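Local coordinates for protein gamma-glutamyltranspeptidase (Streptomyces lincolnensis, PDB 6J3A) that is a homologue of gamma-glutamyltranspeptidases in the Ntn-hydrolase clan and probably cleaves or transfers amide-linked groups, as relatives of this family do, at residues T101-A106 / Q444-V449; W216-I221 / D249-S254; L225-R230 / V449-F454; G440-S445 / L456-Q461. One frame throughout, in Å; residues are numbered along the deposited sequence.

Interaction 1 of 4, residues T101-A106 / Q444-V449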
loop_
_atom_site.group_PDB
_atom_site.type_symbol
_atom_site.label_atom_id
_atom_site.label_comp_id
_atom_site.label_asym_id
_atom_site.label_seq_id
_atom_site.Cartn_x
_atom_site.Cartn_y
_atom_site.Cartn_z
ATOM N N THR A 101 0.817 35.440 -3.769
ATOM C CA THR A 101 -0.019 35.076 -4.908
ATOM C C THR A 101 0.221 35.967 -6.117
ATOM O O THR A 101 0.955 36.945 -6.053
ATOM C CB THR A 101 -1.483 35.181 -4.502
ATOM O OG1 THR A 101 -1.752 36.516 -4.066
ATOM C CG2 THR A 101 -1.790 34.202 -3.353
ATOM N N GLY A 102 -0.394 35.613 -7.232
ATOM C CA GLY A 102 -0.409 36.492 -8.388
ATOM C C GLY A 102 0.808 36.307 -9.273
ATOM O O GLY A 102 1.719 35.576 -8.906
ATOM N N PRO A 103 0.821 36.972 -10.449
ATOM C CA PRO A 103 1.840 36.779 -11.475
ATOM C C PRO A 103 3.196 37.423 -11.172
ATOM O O PRO A 103 4.168 37.090 -11.850
ATOM C CB PRO A 103 1.203 37.393 -12.726
ATOM C CG PRO A 103 0.309 38.447 -12.202
ATOM C CD PRO A 103 -0.174 37.975 -10.864
ATOM N N LEU A 104 3.272 38.315 -10.177
ATOM C CA LEU A 104 4.578 38.833 -9.710
ATOM C C LEU A 104 5.416 37.767 -8.988
ATOM O O LEU A 104 6.637 37.869 -8.956
ATOM C CB LEU A 104 4.429 40.054 -8.786
ATOM C CG LEU A 104 4.015 41.396 -9.393
ATOM C CD1 LEU A 104 3.694 42.365 -8.265
ATOM C CD2 LEU A 104 5.103 41.960 -10.290
ATOM N N ALA A 105 4.760 36.771 -8.400
ATOM C CA ALA A 105 5.444 35.675 -7.700
ATOM C C ALA A 105 5.904 34.539 -8.629
ATOM O O ALA A 105 6.735 33.716 -8.239
ATOM C CB ALA A 105 4.555 35.131 -6.587
ATOM N N ALA A 106 5.372 34.495 -9.847
ATOM C CA ALA A 106 5.731 33.445 -10.825
ATOM C C ALA A 106 7.179 33.522 -11.302
ATOM O O ALA A 106 7.594 34.537 -11.871
ATOM C CB ALA A 106 4.806 33.507 -12.035
ATOM N N GLN A 444 -4.501 27.507 -5.684
ATOM C CA GLN A 444 -5.004 28.477 -4.699
ATOM C C GLN A 444 -4.223 29.791 -4.685
ATOM O O GLN A 444 -4.484 30.649 -3.827
ATOM C CB GLN A 444 -5.010 27.880 -3.276
ATOM C CG GLN A 444 -3.632 27.620 -2.662
ATOM C CD GLN A 444 -3.138 26.181 -2.797
ATOM O OE1 GLN A 444 -2.509 25.665 -1.878
ATOM N NE2 GLN A 444 -3.407 25.532 -3.933
ATOM N N SER A 445 -3.269 29.935 -5.612
ATOM C CA SER A 445 -2.334 31.077 -5.610
ATOM C C SER A 445 -2.110 31.808 -6.950
ATOM O O SER A 445 -1.405 32.814 -6.977
ATOM C CB SER A 445 -1.000 30.626 -5.011
ATOM O OG SER A 445 -1.175 30.163 -3.672
ATOM N N ASN A 446 -2.711 31.330 -8.039
ATOM C CA ASN A 446 -2.829 32.120 -9.267
ATOM C C ASN A 446 -4.104 31.757 -10.013
ATOM O O ASN A 446 -4.576 30.621 -9.940
ATOM C CB ASN A 446 -1.617 31.932 -10.193
ATOM C CG ASN A 446 -0.586 33.044 -10.055
ATOM O OD1 ASN A 446 -0.874 34.214 -10.295
ATOM N ND2 ASN A 446 0.636 32.674 -9.698
ATOM N N PRO A 447 -4.662 32.721 -10.752
ATOM C CA PRO A 447 -5.789 32.369 -11.597
ATOM C C PRO A 447 -5.365 31.372 -12.681
ATOM O O PRO A 447 -4.250 31.452 -13.200
ATOM C CB PRO A 447 -6.168 33.710 -12.237
ATOM C CG PRO A 447 -4.872 34.450 -12.314
ATOM C CD PRO A 447 -4.173 34.084 -11.032
ATOM N N VAL A 448 -6.257 30.450 -13.003
ATOM C CA VAL A 448 -6.055 29.540 -14.113
ATOM C C VAL A 448 -5.831 30.292 -15.423
ATOM O O VAL A 448 -6.561 31.217 -15.762
ATOM C CB VAL A 448 -7.258 28.580 -14.265
ATOM C CG1 VAL A 448 -7.245 27.846 -15.610
ATOM C CG2 VAL A 448 -7.254 27.572 -13.123
ATOM N N VAL A 449 -4.809 29.868 -16.150
ATOM C CA VAL A 449 -4.614 30.278 -17.535
ATOM C C VAL A 449 -5.727 29.614 -18.359
ATOM O O VAL A 449 -5.668 28.408 -18.618
ATOM C CB VAL A 449 -3.226 29.864 -18.070
ATOM C CG1 VAL A 449 -3.023 30.380 -19.494
ATOM C CG2 VAL A 449 -2.097 30.347 -17.150
#
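The backbone N-H of G102 donates to the carbonyl O of S445, with N to O at 3.0 Å and a nearly straight bond (164° at the hydrogen). A second, weak bond follows one residue on: N446 ND2 lies 3.2 Å from G102 O, and its stronger partner is L456 O. One asparagine amide thus reaches two backbone carbonyls, a task suited to a short side chain whose NH2 group carries two hydrogens.

Around the polar pairs the packing is close. T101 CB rests 3.4 Å from S445 O, and T101 CG2 is 4.0 Å from S445 CB. The methyl can face S445 because OG1 sits between the backbone N and carbonyl carbon (chi1 58°), where it bonds weakly to T236 N. G102 itself needs to lack a side chain: at its backbone angles a CB would be pressed against T101 O and P103 CD. P103 then supplies the fixed phi wanted at the second position of a type I beta turn running from G102 to A105. Two loops are joined here: the start of that turn is tied to the irregular chain leading into strand 448-449.

Interaction 2 of 4, residues W216-I221 / D249-S254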
loop_
_atom_site.group_PDB
_atom_site.type_symbol
_atom_site.label_atom_id
_atom_site.label_comp_id
_atom_site.label_asym_id
_atom_site.label_seq_id
_atom_site.Cartn_x
_atom_site.Cartn_y
_atom_site.Cartn_z
ATOM N N TRP A 216 5.853 24.226 -25.471
ATOM C CA TRP A 216 5.796 24.862 -24.157
ATOM C C TRP A 216 6.479 26.231 -24.167
ATOM O O TRP A 216 5.999 27.179 -23.545
ATOM C CB TRP A 216 6.443 23.983 -23.079
ATOM C CG TRP A 216 6.298 24.593 -21.715
ATOM C CD1 TRP A 216 7.063 25.588 -21.180
ATOM C CD2 TRP A 216 5.294 24.295 -20.739
ATOM N NE1 TRP A 216 6.609 25.920 -19.929
ATOM C CE2 TRP A 216 5.527 25.137 -19.630
ATOM C CE3 TRP A 216 4.234 23.388 -20.684
ATOM C CZ2 TRP A 216 4.734 25.102 -18.476
ATOM C CZ3 TRP A 216 3.440 23.356 -19.534
ATOM C CH2 TRP A 216 3.700 24.213 -18.446
ATOM N N ARG A 217 7.594 26.309 -24.880
ATOM C CA ARG A 217 8.511 27.447 -24.828
ATOM C C ARG A 217 8.161 28.634 -25.710
ATOM O O ARG A 217 8.315 29.786 -25.297
ATOM C CB ARG A 217 9.893 26.975 -25.263
ATOM C CG ARG A 217 11.009 27.576 -24.461
ATOM C CD ARG A 217 11.908 26.491 -23.941
ATOM N NE ARG A 217 12.679 25.883 -25.022
ATOM C CZ ARG A 217 14.008 25.828 -25.080
ATOM N NH1 ARG A 217 14.583 25.241 -26.121
ATOM N NH2 ARG A 217 14.774 26.338 -24.114
ATOM N N THR A 218 7.770 28.328 -26.945
ATOM C CA THR A 218 7.423 29.329 -27.958
ATOM C C THR A 218 6.029 29.173 -28.565
ATOM O O THR A 218 5.574 30.075 -29.266
ATOM C CB THR A 218 8.440 29.296 -29.115
ATOM O OG1 THR A 218 8.424 28.004 -29.739
ATOM C CG2 THR A 218 9.847 29.609 -28.605
ATOM N N GLY A 219 5.356 28.052 -28.291
ATOM C CA GLY A 219 4.086 27.700 -28.936
ATOM C C GLY A 219 2.858 28.191 -28.190
ATOM O O GLY A 219 2.916 29.156 -27.423
ATOM N N PHE A 220 1.741 27.506 -28.415
ATOM C CA PHE A 220 0.447 27.945 -27.888
ATOM C C PHE A 220 0.413 28.060 -26.352
ATOM O O PHE A 220 -0.300 28.903 -25.802
ATOM C CB PHE A 220 -0.690 27.054 -28.424
ATOM C CG PHE A 220 -0.893 25.760 -27.668
ATOM C CD1 PHE A 220 -0.173 24.614 -27.999
ATOM C CD2 PHE A 220 -1.846 25.677 -26.649
ATOM C CE1 PHE A 220 -0.377 23.424 -27.306
ATOM C CE2 PHE A 220 -2.058 24.490 -25.958
ATOM C CZ PHE A 220 -1.322 23.364 -26.285
ATOM N N ILE A 221 1.197 27.224 -25.678
ATOM C CA ILE A 221 1.259 27.237 -24.218
ATOM C C ILE A 221 1.907 28.524 -23.730
ATOM O O ILE A 221 1.339 29.234 -22.910
ATOM C CB ILE A 221 2.018 26.005 -23.671
ATOM C CG1 ILE A 221 1.194 24.742 -23.915
ATOM C CG2 ILE A 221 2.306 26.141 -22.176
ATOM C CD1 ILE A 221 1.919 23.455 -23.574
ATOM N N ASP A 249 11.555 35.510 -22.054
ATOM C CA ASP A 249 11.945 34.803 -20.816
ATOM C C ASP A 249 11.732 33.301 -20.996
ATOM O O ASP A 249 12.595 32.486 -20.642
ATOM C CB ASP A 249 11.113 35.233 -19.597
ATOM C CG ASP A 249 11.420 36.639 -19.123
ATOM O OD1 ASP A 249 12.586 36.945 -18.818
ATOM O OD2 ASP A 249 10.482 37.446 -19.011
ATOM N N LEU A 250 10.560 32.953 -21.530
ATOM C CA LEU A 250 10.205 31.556 -21.799
ATOM C C LEU A 250 11.054 30.963 -22.891
ATOM O O LEU A 250 11.594 29.889 -22.708
ATOM C CB LEU A 250 8.734 31.409 -22.183
ATOM C CG LEU A 250 7.722 31.888 -21.140
ATOM C CD1 LEU A 250 6.327 31.512 -21.603
ATOM C CD2 LEU A 250 7.967 31.337 -19.747
ATOM N N ALA A 251 11.187 31.676 -24.004
ATOM C CA ALA A 251 11.962 31.204 -25.164
ATOM C C ALA A 251 13.438 30.878 -24.831
ATOM O O ALA A 251 14.022 29.947 -25.392
ATOM C CB ALA A 251 11.871 32.218 -26.302
ATOM N N GLY A 252 14.019 31.638 -23.906
ATOM C CA GLY A 252 15.432 31.489 -23.538
ATOM C C GLY A 252 15.782 30.419 -22.509
ATOM O O GLY A 252 16.937 29.991 -22.438
ATOM N N TRP A 253 14.803 29.983 -21.715
ATOM C CA TRP A 253 15.082 29.130 -20.550
ATOM C C TRP A 253 14.923 27.649 -20.852
ATOM O O TRP A 253 13.946 27.224 -21.446
ATOM C CB TRP A 253 14.213 29.509 -19.336
ATOM C CG TRP A 253 14.620 28.755 -18.090
ATOM C CD1 TRP A 253 15.524 29.147 -17.149
ATOM C CD2 TRP A 253 14.166 27.459 -17.692
ATOM N NE1 TRP A 253 15.652 28.181 -16.180
ATOM C CE2 TRP A 253 14.833 27.131 -16.491
ATOM C CE3 TRP A 253 13.256 26.543 -18.233
ATOM C CZ2 TRP A 253 14.614 25.928 -15.817
ATOM C CZ3 TRP A 253 13.045 25.347 -17.572
ATOM C CH2 TRP A 253 13.722 25.049 -16.371
ATOM N N SER A 254 15.897 26.874 -20.401
ATOM C CA SER A 254 15.877 25.422 -20.461
ATOM C C SER A 254 16.265 24.902 -19.097
ATOM O O SER A 254 16.984 25.564 -18.339
ATOM C CB SER A 254 16.901 24.903 -21.471
ATOM O OG SER A 254 16.512 25.198 -22.796
#
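R217 NH2 lies 2.9 Å from W253 O, to which it donates with an angle of 160° at the hydrogen. The oxygen lies nearly in the guanidinium plane, but the nitrogen stands above the carbonyl plane, 63° out of it, so the bond does not follow a lone pair. S254 OG is also near this nitrogen, while NH1, on the other branch, makes a salt bridge to E214, one turn back on the same helix. With both ends engaged, the flat group has little freedom to rotate.

The arginine gets there by bending at chi2 and chi3 (71° at chi3) and laying its methylenes over the end of helix 247-252. CG comes within 3.0 Å of L250 O and CD within 3.3 Å of W253 O, while A251 O sits over one face of the guanidinium, offset toward its rim. A lysine in its place would probably lose the flat, forked head and leave either W253 O or E214 without its mate.

On helix 247-252 itself, L250 CB packs 3.5 Å from R217 O, and its branched end continues onto A222 and V226 of helix 220-229. A251, small enough for the closest backbone approach here, puts CB 4.0 Å from T218 CG2; the T218 hydroxyl turns back to E214 O. G219 then takes the N-cap position of the next helix. Helices 205-217 and 220-229 meet at a short break on the protein surface, and an arginine from the last turn of the first closes over the carbonyl-rich C-terminal end of helix 247-252.

Interaction 3 of 4, residues L225-R230 / V449-F454; sequences LVRQAR and VPELGF
A small beta hairpin, strands 448-449 and 454-455, turns its bend against helix 220-229, where V449, E451 and L452 meet L225, R227 and Q228. At the outer margin R227 NH1 and E451 OE2 form a salt bridge of 2.6 Å. The carboxylate comes to the edge of the guanidinium, with the two planes 37° apart, and the glutamate can curl back toward the helix because its CG lies between the backbone N and carbonyl carbon (chi1 49°). With an alanine here, the exposed R227 would probably be left without this anionic mate and its guanidinium would be freer to turn.

Inward, the contact becomes apolar. Q228 uses its methylenes: CG lies 3.6 Å from V449 CA, and the two side chains slide past each other in opposite directions. The hairpin is separate from the large strand system of the Ntn-hydrolase sandwich, and its bend is held by its own backbone. V449 N donates to F454 O at 3.0 Å, and V449 O receives two N-H groups, L452 N at 2.9 Å and G453 N at 3.0 Å. P450 starts the bend with its fixed phi, and G453 ends it at a positive phi where a CB would collide with the preceding carbonyl.

Beside these, L225 lies across two hairpin side chains at about right angles. Its CG is 4.0 Å from L452 CD1 and its CD2 4.1 Å from V449 CG2, branched aliphatic groups that fit together without polar demands. L452 CB in turn covers one face of the F454 ring, offset toward the rim.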
loop_
_atom_site.group_PDB
_atom_site.type_symbol
_atom_site.label_atom_id
_atom_site.label_comp_id
_atom_site.label_asym_id
_atom_site.label_seq_id
_atom_site.Cartn_x
_atom_site.Cartn_y
_atom_site.Cartn_z
ATOM N N LEU A 225 0.485 31.628 -21.365
ATOM C CA LEU A 225 1.121 31.882 -20.082
ATOM C C LEU A 225 1.505 33.348 -19.952
ATOM O O LEU A 225 1.253 33.973 -18.915
ATOM C CB LEU A 225 2.373 31.018 -19.944
ATOM C CG LEU A 225 2.141 29.526 -19.713
ATOM C CD1 LEU A 225 3.415 28.764 -20.014
ATOM C CD2 LEU A 225 1.700 29.242 -18.289
ATOM N N VAL A 226 2.117 33.879 -21.013
ATOM C CA VAL A 226 2.505 35.293 -21.081
ATOM C C VAL A 226 1.250 36.166 -21.038
ATOM O O VAL A 226 1.146 37.076 -20.214
ATOM C CB VAL A 226 3.341 35.600 -22.347
ATOM C CG1 VAL A 226 3.672 37.084 -22.456
ATOM C CG2 VAL A 226 4.649 34.823 -22.320
ATOM N N ARG A 227 0.301 35.861 -21.915
ATOM C CA ARG A 227 -0.991 36.552 -21.944
ATOM C C ARG A 227 -1.642 36.641 -20.549
ATOM O O ARG A 227 -2.146 37.687 -20.175
ATOM C CB ARG A 227 -1.927 35.886 -22.962
ATOM C CG ARG A 227 -3.157 36.700 -23.346
ATOM C CD ARG A 227 -4.070 35.953 -24.320
ATOM N NE ARG A 227 -3.367 35.529 -25.545
ATOM C CZ ARG A 227 -3.243 34.275 -26.009
ATOM N NH1 ARG A 227 -3.790 33.224 -25.394
ATOM N NH2 ARG A 227 -2.560 34.064 -27.132
ATOM N N GLN A 228 -1.590 35.561 -19.775
ATOM C CA GLN A 228 -2.151 35.550 -18.409
ATOM C C GLN A 228 -1.328 36.388 -17.443
ATOM O O GLN A 228 -1.871 37.009 -16.531
ATOM C CB GLN A 228 -2.184 34.129 -17.834
ATOM C CG GLN A 228 -3.486 33.642 -17.211
ATOM C CD GLN A 228 -4.369 34.668 -16.540
ATOM O OE1 GLN A 228 -4.021 35.249 -15.519
ATOM N NE2 GLN A 228 -5.563 34.815 -17.063
ATOM N N ALA A 229 -0.008 36.327 -17.603
ATOM C CA ALA A 229 0.912 37.006 -16.702
ATOM C C ALA A 229 0.731 38.509 -16.785
ATOM O O ALA A 229 0.759 39.195 -15.766
ATOM C CB ALA A 229 2.342 36.636 -17.040
ATOM N N ARG A 230 0.512 38.997 -18.003
ATOM C CA ARG A 230 0.302 40.417 -18.276
ATOM C C ARG A 230 -1.122 40.973 -17.989
ATOM O O ARG A 230 -1.355 42.167 -18.167
ATOM C CB ARG A 230 0.707 40.696 -19.724
ATOM C CG ARG A 230 2.205 40.547 -19.962
ATOM C CD ARG A 230 2.662 41.159 -21.285
ATOM N NE ARG A 230 2.538 42.629 -21.310
ATOM C CZ ARG A 230 1.566 43.342 -21.904
ATOM N NH1 ARG A 230 1.595 44.673 -21.829
ATOM N NH2 ARG A 230 0.563 42.762 -22.571
ATOM N N VAL A 449 -4.809 29.868 -16.150
ATOM C CA VAL A 449 -4.614 30.278 -17.535
ATOM C C VAL A 449 -5.727 29.614 -18.359
ATOM O O VAL A 449 -5.668 28.408 -18.618
ATOM C CB VAL A 449 -3.226 29.864 -18.070
ATOM C CG1 VAL A 449 -3.023 30.380 -19.494
ATOM C CG2 VAL A 449 -2.097 30.347 -17.150
ATOM N N PRO A 450 -6.742 30.403 -18.776
ATOM C CA PRO A 450 -8.012 29.807 -19.218
ATOM C C PRO A 450 -7.874 28.787 -20.356
ATOM O O PRO A 450 -8.520 27.735 -20.295
ATOM C CB PRO A 450 -8.875 31.017 -19.627
ATOM C CG PRO A 450 -7.936 32.149 -19.814
ATOM C CD PRO A 450 -6.688 31.857 -19.029
ATOM N N GLU A 451 -7.008 29.055 -21.333
ATOM C CA GLU A 451 -6.864 28.138 -22.483
ATOM C C GLU A 451 -5.987 26.909 -22.196
ATOM O O GLU A 451 -5.893 26.003 -23.040
ATOM C CB GLU A 451 -6.423 28.854 -23.779
ATOM C CG GLU A 451 -5.231 29.795 -23.702
ATOM C CD GLU A 451 -5.619 31.233 -23.365
ATOM O OE1 GLU A 451 -5.745 31.540 -22.159
ATOM O OE2 GLU A 451 -5.785 32.056 -24.297
ATOM N N LEU A 452 -5.381 26.864 -21.003
ATOM C CA LEU A 452 -4.550 25.725 -20.583
ATOM C C LEU A 452 -5.137 24.839 -19.478
ATOM O O LEU A 452 -4.948 23.618 -19.495
ATOM C CB LEU A 452 -3.176 26.219 -20.156
ATOM C CG LEU A 452 -2.401 26.994 -21.215
ATOM C CD1 LEU A 452 -1.041 27.338 -20.632
ATOM C CD2 LEU A 452 -2.259 26.262 -22.556
ATOM N N GLY A 453 -5.813 25.452 -18.515
ATOM C CA GLY A 453 -6.456 24.712 -17.445
ATOM C C GLY A 453 -5.697 24.728 -16.138
ATOM O O GLY A 453 -6.161 24.144 -15.168
ATOM N N PHE A 454 -4.542 25.388 -16.100
ATOM C CA PHE A 454 -3.729 25.456 -14.875
ATOM C C PHE A 454 -3.090 26.839 -14.741
ATOM O O PHE A 454 -2.948 27.538 -15.741
ATOM C CB PHE A 454 -2.645 24.365 -14.860
ATOM C CG PHE A 454 -1.774 24.365 -16.081
ATOM C CD1 PHE A 454 -0.651 25.181 -16.157
ATOM C CD2 PHE A 454 -2.086 23.559 -17.170
ATOM C CE1 PHE A 454 0.146 25.180 -17.294
ATOM C CE2 PHE A 454 -1.289 23.557 -18.307
ATOM C CZ PHE A 454 -0.172 24.368 -18.369
#

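Interaction 4 of 4, residues G440-S445 / L456-Q461; sequences GGWLQS and LGTRLQ
From its CB, the W442 side chain swings its ring toward T458 and R459, CG taking the cramped place between the backbone N and carbonyl carbon (chi1 49°). This turns the indole back toward its own W442-S445 turn, where NE1 makes a weak bond to S445 OG at 2.8 Å. Farther out, CZ2 lies 3.8 Å from T458 OG1. At the far rim CZ3 is 4.1 Å from R459 NH2, the guanidinium plane standing 78° to the ring. That guanidinium is held by other groups, NH2 by S439 OG and NE by the carboxylate of E60. One face of the indole carries water 1, offset toward the rim, and the opposite face Q444 OE1.

Water 1 joins the two segments: it accepts from G441 N at 3.0 Å and bonds to T458 OG1 at 3.1 Å. Water 2 donates to W442 O at 2.6 Å and to L456 O at 2.9 Å. T458 suits its place by having two unlike branches, the hydroxyl for the water and CG2 for packing on S445 CB. G440 and G441 both take positive phi, and a CB on G440 would crowd R459 NH2. No direct hydrogen bond crosses between the segments, so their polar joining rests on two bridging waters, which take up G441 N, W442 O and L456 O; L456 O also has N446 ND2.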
loop_
_atom_site.group_PDB
_atom_site.type_symbol
_atom_site.label_atom_id
_atom_site.label_comp_id
_atom_site.label_asym_id
_atom_site.label_seq_id
_atom_site.Cartn_x
_atom_site.Cartn_y
_atom_site.Cartn_z
ATOM N N GLY A 440 4.648 23.712 -7.008
ATOM C CA GLY A 440 4.297 24.985 -7.634
ATOM C C GLY A 440 3.244 24.860 -8.716
ATOM O O GLY A 440 3.019 23.775 -9.267
ATOM N N GLY A 441 2.599 25.984 -9.022
ATOM C CA GLY A 441 1.512 26.016 -9.993
ATOM C C GLY A 441 0.250 25.412 -9.415
ATOM O O GLY A 441 -0.581 24.887 -10.149
ATOM N N TRP A 442 0.113 25.516 -8.090
ATOM C CA TRP A 442 -1.066 25.022 -7.391
ATOM C C TRP A 442 -2.249 25.956 -7.577
ATOM O O TRP A 442 -2.080 27.123 -7.955
ATOM C CB TRP A 442 -0.795 24.757 -5.902
ATOM C CG TRP A 442 -0.121 25.841 -5.124
ATOM C CD1 TRP A 442 -0.597 27.085 -4.858
ATOM C CD2 TRP A 442 1.148 25.746 -4.469
ATOM N NE1 TRP A 442 0.301 27.780 -4.086
ATOM C CE2 TRP A 442 1.382 26.983 -3.837
ATOM C CE3 TRP A 442 2.113 24.731 -4.355
ATOM C CZ2 TRP A 442 2.550 27.243 -3.109
ATOM C CZ3 TRP A 442 3.275 24.987 -3.630
ATOM C CH2 TRP A 442 3.484 26.231 -3.015
ATOM N N LEU A 443 -3.442 25.434 -7.304
ATOM C CA LEU A 443 -4.694 26.111 -7.681
ATOM C C LEU A 443 -5.044 27.364 -6.891
ATOM O O LEU A 443 -5.786 28.198 -7.396
ATOM C CB LEU A 443 -5.886 25.143 -7.614
ATOM C CG LEU A 443 -6.340 24.563 -6.254
ATOM C CD1 LEU A 443 -7.305 25.455 -5.467
ATOM C CD2 LEU A 443 -6.995 23.204 -6.469
ATOM N N GLN A 444 -4.501 27.507 -5.684
ATOM C CA GLN A 444 -5.004 28.477 -4.699
ATOM C C GLN A 444 -4.223 29.791 -4.685
ATOM O O GLN A 444 -4.484 30.649 -3.827
ATOM C CB GLN A 444 -5.010 27.880 -3.276
ATOM C CG GLN A 444 -3.632 27.620 -2.662
ATOM C CD GLN A 444 -3.138 26.181 -2.797
ATOM O OE1 GLN A 444 -2.509 25.665 -1.878
ATOM N NE2 GLN A 444 -3.407 25.532 -3.933
ATOM N N SER A 445 -3.269 29.935 -5.612
ATOM C CA SER A 445 -2.334 31.077 -5.610
ATOM C C SER A 445 -2.110 31.808 -6.950
ATOM O O SER A 445 -1.405 32.814 -6.977
ATOM C CB SER A 445 -1.000 30.626 -5.011
ATOM O OG SER A 445 -1.175 30.163 -3.672
ATOM N N LEU A 456 0.011 29.728 -13.261
ATOM C CA LEU A 456 1.428 29.966 -13.016
ATOM C C LEU A 456 1.818 29.767 -11.547
ATOM O O LEU A 456 0.973 29.786 -10.630
ATOM C CB LEU A 456 1.797 31.388 -13.444
ATOM C CG LEU A 456 1.883 31.617 -14.955
ATOM C CD1 LEU A 456 1.690 33.088 -15.289
ATOM C CD2 LEU A 456 3.214 31.127 -15.499
ATOM N N GLY A 457 3.124 29.603 -11.349
ATOM C CA GLY A 457 3.696 29.336 -10.036
ATOM C C GLY A 457 3.841 30.575 -9.182
ATOM O O GLY A 457 3.392 31.651 -9.563
ATOM N N THR A 458 4.457 30.409 -8.016
ATOM C CA THR A 458 4.644 31.497 -7.058
ATOM C C THR A 458 5.977 31.408 -6.301
ATOM O O THR A 458 6.056 31.811 -5.131
ATOM C CB THR A 458 3.512 31.494 -6.018
ATOM O OG1 THR A 458 3.477 30.223 -5.357
ATOM C CG2 THR A 458 2.155 31.784 -6.677
ATOM N N ARG A 459 7.023 30.902 -6.958
ATOM C CA ARG A 459 8.275 30.587 -6.246
ATOM C C ARG A 459 9.146 31.808 -5.963
ATOM O O ARG A 459 9.925 31.796 -5.009
ATOM C CB ARG A 459 9.082 29.516 -6.980
ATOM C CG ARG A 459 10.143 28.787 -6.145
ATOM C CD ARG A 459 9.586 27.969 -4.988
ATOM N NE ARG A 459 8.602 26.990 -5.440
ATOM C CZ ARG A 459 7.955 26.128 -4.667
ATOM N NH1 ARG A 459 8.164 26.093 -3.355
ATOM N NH2 ARG A 459 7.072 25.296 -5.214
ATOM N N LEU A 460 8.997 32.873 -6.750
ATOM C CA LEU A 460 9.703 34.139 -6.459
ATOM C C LEU A 460 9.363 34.724 -5.090
ATOM O O LEU A 460 10.079 35.591 -4.597
ATOM C CB LEU A 460 9.464 35.190 -7.548
ATOM C CG LEU A 460 9.876 34.773 -8.962
ATOM C CD1 LEU A 460 9.609 35.881 -9.963
ATOM C CD2 LEU A 460 11.343 34.399 -9.012
ATOM N N GLN A 461 8.295 34.235 -4.465
ATOM C CA GLN A 461 7.951 34.633 -3.102
ATOM C C GLN A 461 9.046 34.401 -2.075
ATOM O O GLN A 461 9.048 35.036 -1.027
ATOM C CB GLN A 461 6.646 33.974 -2.650
ATOM C CG GLN A 461 6.756 32.566 -2.105
ATOM C CD GLN A 461 5.409 32.054 -1.661
ATOM O OE1 GLN A 461 4.959 32.341 -0.547
ATOM N NE2 GLN A 461 4.742 31.309 -2.535
HETATM O O HOH W 1 1.918 28.070 -7.037
HETATM O O HOH W 2 -0.196 28.857 -8.140
#

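Along the chain, interaction 2 is nested inside the long loop closed by interaction 1, interaction 3 crosses interactions 1, 2 and 4, and interaction 4 begins where interaction 1 ends. Residues 440-461 contribute to interactions 1, 3 and 4: interactions 1 and 4 share Q444 and S445, with centres 6 Å apart, and interactions 1 and 3 share V449, with centres 10 Å apart. Interaction 2 joins them through helix 220-229, which interaction 3 also uses, and through F220 packing on L452. L225 meets L456, linking interaction 3 to interaction 4. Residues 444-454 thus meet earlier parts of the chain in interactions 1 and 3, while interaction 4 joins two loops of the same late region.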